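Local coordinates for protein hdh assembly factor Kustc1130 (Kuenenia stuttgartiensis, PDB 6HIF) that probably acts as an assembly factor for hydrazine dehydrogenase, a multihaem enzyme, and sits bound to chains of another protein in the complex, at residues Val65-Val77 and Ser84-Ile96. Numbering follows the deposited sequence.
Sequences VFELRPGTYAISV and SAHKEVSLEEGNI. With SO4 (sulfate ion), chain B; SO4 (sulfate ion), chain C.
Thr72 and Ser90 meet hydroxyl to hydroxyl across a non-hydrogen-bonded pair, Thr72 OG1 to Ser90 OG at 2.9 Å. Both oxygens lie anti to their carbonyl carbons (chi1 -54° and -70°), which brings them together on the face shared with Ala74, Glu88, Ser76 and His86. A valine in place of Thr72 would probably leave Ser90 OG without this hydroxyl mate. Farther along, the His86 ring bridges two sulfates, probably from the crystallisation liquor: ND1 donates to two oxygens of one, and NE2 reaches O2 of the other at 3.0 Å, while CD2 lies 3.5 Å from Ser76 CB. On the reverse face Ile75 CD1 meets Val89 CG2 at 3.8 Å, and Leu68 CD1 touches Leu91 CD1. Leu68 CD1 also sits over the centre of the Tyr73 ring, whose OH donates to Arg69 O (2.7 Å), tying the ring to the turn before its strand. Beneath these side chains, paired backbone bonds at Gly71–Leu91, Tyr73–Val89, Ile75–Lys87 and Val77–Ala85 build an antiparallel beta hairpin. Lys87 NZ forms a salt bridge with an acidic side chain of another protein's chain. Strand 48-51 flanks 71-79 opposite 83-91, while strands 31-39 and 96-102 cover the Ile75 and Val77 face.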
# COMPACT_ATOMS: atom_id res chain seq x y z
N VAL Y 65 44.96 -58.69 0.08
CA VAL Y 65 45.27 -57.28 -0.10
C VAL Y 65 45.97 -56.78 1.16
O VAL Y 65 45.46 -56.94 2.27
CB VAL Y 65 44.01 -56.44 -0.43
CG1 VAL Y 65 44.36 -55.02 -0.83
CG2 VAL Y 65 43.15 -57.10 -1.49
N PHE Y 66 47.15 -56.17 0.99
CA PHE Y 66 47.94 -55.66 2.09
C PHE Y 66 48.10 -54.15 1.96
O PHE Y 66 48.39 -53.64 0.88
CB PHE Y 66 49.31 -56.32 2.11
CG PHE Y 66 49.28 -57.82 2.23
CD1 PHE Y 66 49.20 -58.43 3.48
CD2 PHE Y 66 49.32 -58.63 1.10
CE1 PHE Y 66 49.17 -59.81 3.59
CE2 PHE Y 66 49.28 -60.01 1.21
CZ PHE Y 66 49.21 -60.60 2.46
N GLU Y 67 47.90 -53.45 3.09
CA GLU Y 67 48.18 -52.02 3.18
C GLU Y 67 49.48 -51.85 3.96
O GLU Y 67 49.54 -52.17 5.15
CB GLU Y 67 47.01 -51.30 3.84
CG GLU Y 67 46.95 -49.82 3.52
CD GLU Y 67 46.02 -49.01 4.42
OE1 GLU Y 67 46.21 -49.04 5.65
OE2 GLU Y 67 45.11 -48.36 3.87
N LEU Y 68 50.53 -51.35 3.28
CA LEU Y 68 51.88 -51.35 3.83
C LEU Y 68 52.48 -49.95 3.76
O LEU Y 68 52.19 -49.19 2.83
CB LEU Y 68 52.74 -52.32 3.01
CG LEU Y 68 52.24 -53.76 2.94
CD1 LEU Y 68 52.88 -54.47 1.76
CD2 LEU Y 68 52.52 -54.51 4.23
N ARG Y 69 53.33 -49.63 4.74
CA ARG Y 69 54.14 -48.42 4.72
C ARG Y 69 55.24 -48.57 3.68
O ARG Y 69 55.66 -49.69 3.39
CB ARG Y 69 54.73 -48.15 6.11
CG ARG Y 69 53.73 -47.65 7.14
CD ARG Y 69 54.37 -47.21 8.44
NE ARG Y 69 55.14 -48.27 9.10
CZ ARG Y 69 54.65 -49.16 9.95
NH1 ARG Y 69 53.36 -49.13 10.29
NH2 ARG Y 69 55.43 -50.08 10.47
N PRO Y 70 55.75 -47.47 3.08
CA PRO Y 70 56.84 -47.55 2.10
C PRO Y 70 58.02 -48.37 2.62
O PRO Y 70 58.32 -48.34 3.81
CB PRO Y 70 57.26 -46.08 1.94
CG PRO Y 70 56.00 -45.30 2.20
CD PRO Y 70 55.28 -46.09 3.28
N GLY Y 71 58.65 -49.11 1.71
CA GLY Y 71 59.82 -49.93 2.04
C GLY Y 71 59.91 -51.17 1.15
O GLY Y 71 59.04 -51.41 0.32
N THR Y 72 60.99 -51.94 1.34
CA THR Y 72 61.20 -53.18 0.62
C THR Y 72 60.68 -54.35 1.45
O THR Y 72 60.94 -54.44 2.64
CB THR Y 72 62.68 -53.33 0.22
OG1 THR Y 72 63.05 -52.15 -0.48
CG2 THR Y 72 62.95 -54.55 -0.64
N TYR Y 73 59.93 -55.25 0.79
CA TYR Y 73 59.27 -56.36 1.45
C TYR Y 73 59.58 -57.66 0.71
O TYR Y 73 59.91 -57.64 -0.47
CB TYR Y 73 57.76 -56.14 1.49
CG TYR Y 73 57.29 -55.02 2.37
CD1 TYR Y 73 57.26 -53.71 1.92
CD2 TYR Y 73 56.87 -55.26 3.67
CE1 TYR Y 73 56.83 -52.67 2.73
CE2 TYR Y 73 56.44 -54.24 4.50
CZ TYR Y 73 56.41 -52.94 4.03
OH TYR Y 73 55.98 -51.92 4.83
N ALA Y 74 59.45 -58.78 1.42
CA ALA Y 74 59.55 -60.11 0.83
C ALA Y 74 58.19 -60.80 0.87
O ALA Y 74 57.63 -61.03 1.95
CB ALA Y 74 60.62 -60.91 1.53
N ILE Y 75 57.65 -61.09 -0.32
CA ILE Y 75 56.39 -61.82 -0.44
C ILE Y 75 56.73 -63.31 -0.51
O ILE Y 75 57.60 -63.72 -1.28
CB ILE Y 75 55.59 -61.36 -1.68
CG1 ILE Y 75 55.42 -59.84 -1.72
CG2 ILE Y 75 54.24 -62.07 -1.75
CD1 ILE Y 75 55.04 -59.31 -3.09
N SER Y 76 56.03 -64.10 0.31
CA SER Y 76 56.16 -65.55 0.27
C SER Y 76 54.77 -66.19 0.34
O SER Y 76 53.99 -65.88 1.24
CB SER Y 76 57.07 -66.05 1.35
OG SER Y 76 56.56 -65.73 2.63
N VAL Y 77 54.50 -67.07 -0.62
CA VAL Y 77 53.24 -67.80 -0.68
C VAL Y 77 53.52 -69.27 -0.39
O VAL Y 77 54.27 -69.92 -1.12
CB VAL Y 77 52.53 -67.60 -2.04
CG1 VAL Y 77 51.19 -68.31 -2.10
CG2 VAL Y 77 52.36 -66.12 -2.38
N SER Y 84 56.01 -73.40 -2.76
CA SER Y 84 56.26 -72.04 -2.31
C SER Y 84 56.64 -71.15 -3.49
O SER Y 84 57.24 -71.61 -4.47
CB SER Y 84 57.30 -72.00 -1.22
OG SER Y 84 58.55 -72.51 -1.68
N ALA Y 85 56.28 -69.86 -3.39
CA ALA Y 85 56.67 -68.85 -4.35
C ALA Y 85 57.15 -67.61 -3.59
O ALA Y 85 56.56 -67.24 -2.58
CB ALA Y 85 55.53 -68.53 -5.27
N HIS Y 86 58.22 -66.99 -4.10
CA HIS Y 86 58.85 -65.84 -3.45
C HIS Y 86 59.03 -64.70 -4.45
O HIS Y 86 59.35 -64.94 -5.62
CB HIS Y 86 60.18 -66.25 -2.81
CG HIS Y 86 60.06 -67.33 -1.80
ND1 HIS Y 86 60.29 -68.66 -2.11
CD2 HIS Y 86 59.74 -67.30 -0.49
CE1 HIS Y 86 60.11 -69.40 -1.04
NE2 HIS Y 86 59.77 -68.59 -0.03
N LYS Y 87 58.84 -63.47 -3.97
CA LYS Y 87 59.12 -62.27 -4.74
C LYS Y 87 59.42 -61.11 -3.80
O LYS Y 87 58.70 -60.89 -2.82
CB LYS Y 87 57.96 -61.93 -5.69
CG LYS Y 87 58.36 -61.12 -6.91
CD LYS Y 87 57.21 -60.42 -7.58
CE LYS Y 87 57.65 -59.57 -8.75
NZ LYS Y 87 56.60 -58.61 -9.16
N GLU Y 88 60.48 -60.36 -4.11
CA GLU Y 88 60.86 -59.19 -3.34
C GLU Y 88 60.37 -57.94 -4.08
O GLU Y 88 60.54 -57.83 -5.29
CB GLU Y 88 62.37 -59.15 -3.13
CG GLU Y 88 62.80 -58.27 -1.97
CD GLU Y 88 64.30 -58.13 -1.82
OE1 GLU Y 88 65.00 -59.17 -1.76
OE2 GLU Y 88 64.78 -56.97 -1.79
N VAL Y 89 59.77 -57.02 -3.33
CA VAL Y 89 59.09 -55.87 -3.91
C VAL Y 89 59.45 -54.62 -3.11
O VAL Y 89 59.38 -54.63 -1.88
CB VAL Y 89 57.56 -56.12 -3.96
CG1 VAL Y 89 56.75 -54.83 -3.97
CG2 VAL Y 89 57.18 -56.99 -5.15
N SER Y 90 59.83 -53.55 -3.83
CA SER Y 90 60.10 -52.25 -3.24
C SER Y 90 58.92 -51.31 -3.50
O SER Y 90 58.64 -50.98 -4.64
CB SER Y 90 61.38 -51.67 -3.77
OG SER Y 90 62.51 -52.38 -3.28
N LEU Y 91 58.26 -50.88 -2.42
CA LEU Y 91 57.07 -50.05 -2.53
C LEU Y 91 57.37 -48.63 -2.07
O LEU Y 91 57.98 -48.43 -1.02
CB LEU Y 91 55.95 -50.67 -1.68
CG LEU Y 91 55.38 -51.99 -2.19
CD1 LEU Y 91 54.45 -52.61 -1.16
CD2 LEU Y 91 54.65 -51.79 -3.52
N GLU Y 92 56.94 -47.66 -2.88
CA GLU Y 92 57.06 -46.25 -2.57
C GLU Y 92 55.76 -45.78 -1.90
O GLU Y 92 54.88 -46.58 -1.63
CB GLU Y 92 57.30 -45.45 -3.85
CG GLU Y 92 58.59 -45.82 -4.57
CD GLU Y 92 59.85 -45.33 -3.86
OE1 GLU Y 92 60.66 -46.19 -3.46
OE2 GLU Y 92 60.00 -44.11 -3.71
N GLU Y 93 55.67 -44.47 -1.66
CA GLU Y 93 54.49 -43.88 -1.05
C GLU Y 93 53.34 -43.90 -2.06
O GLU Y 93 53.49 -43.46 -3.19
CB GLU Y 93 54.80 -42.45 -0.60
CG GLU Y 93 53.62 -41.76 0.06
CD GLU Y 93 53.82 -40.28 0.35
OE1 GLU Y 93 52.83 -39.63 0.76
OE2 GLU Y 93 54.95 -39.77 0.16
N GLY Y 94 52.19 -44.43 -1.61
CA GLY Y 94 50.95 -44.42 -2.37
C GLY Y 94 51.02 -45.26 -3.64
O GLY Y 94 50.35 -44.95 -4.62
N ASN Y 95 51.82 -46.33 -3.61
CA ASN Y 95 51.93 -47.25 -4.74
C ASN Y 95 50.78 -48.25 -4.69
O ASN Y 95 50.33 -48.63 -3.61
CB ASN Y 95 53.27 -48.00 -4.73
CG ASN Y 95 54.42 -47.19 -5.29
OD1 ASN Y 95 54.33 -45.98 -5.46
ND2 ASN Y 95 55.53 -47.86 -5.59
N ILE Y 96 50.30 -48.65 -5.87
CA ILE Y 96 49.37 -49.76 -5.99
C ILE Y 96 49.98 -50.77 -6.96
O ILE Y 96 50.30 -50.43 -8.09
CB ILE Y 96 47.97 -49.28 -6.43
CG1 ILE Y 96 47.34 -48.33 -5.41
CG2 ILE Y 96 47.06 -50.48 -6.70
CD1 ILE Y 96 46.24 -47.47 -5.95
S SO4 B . 60.60 -69.05 -5.69
O1 SO4 B . 61.28 -69.76 -6.79
O2 SO4 B . 59.65 -68.06 -6.24
O3 SO4 B . 59.85 -70.02 -4.85
O4 SO4 B . 61.61 -68.36 -4.86
S SO4 C . 59.15 -68.04 4.34
O1 SO4 C . 57.84 -67.50 4.77
O2 SO4 C . 59.21 -68.09 2.86
O3 SO4 C . 60.23 -67.17 4.84
O4 SO4 C . 59.31 -69.41 4.87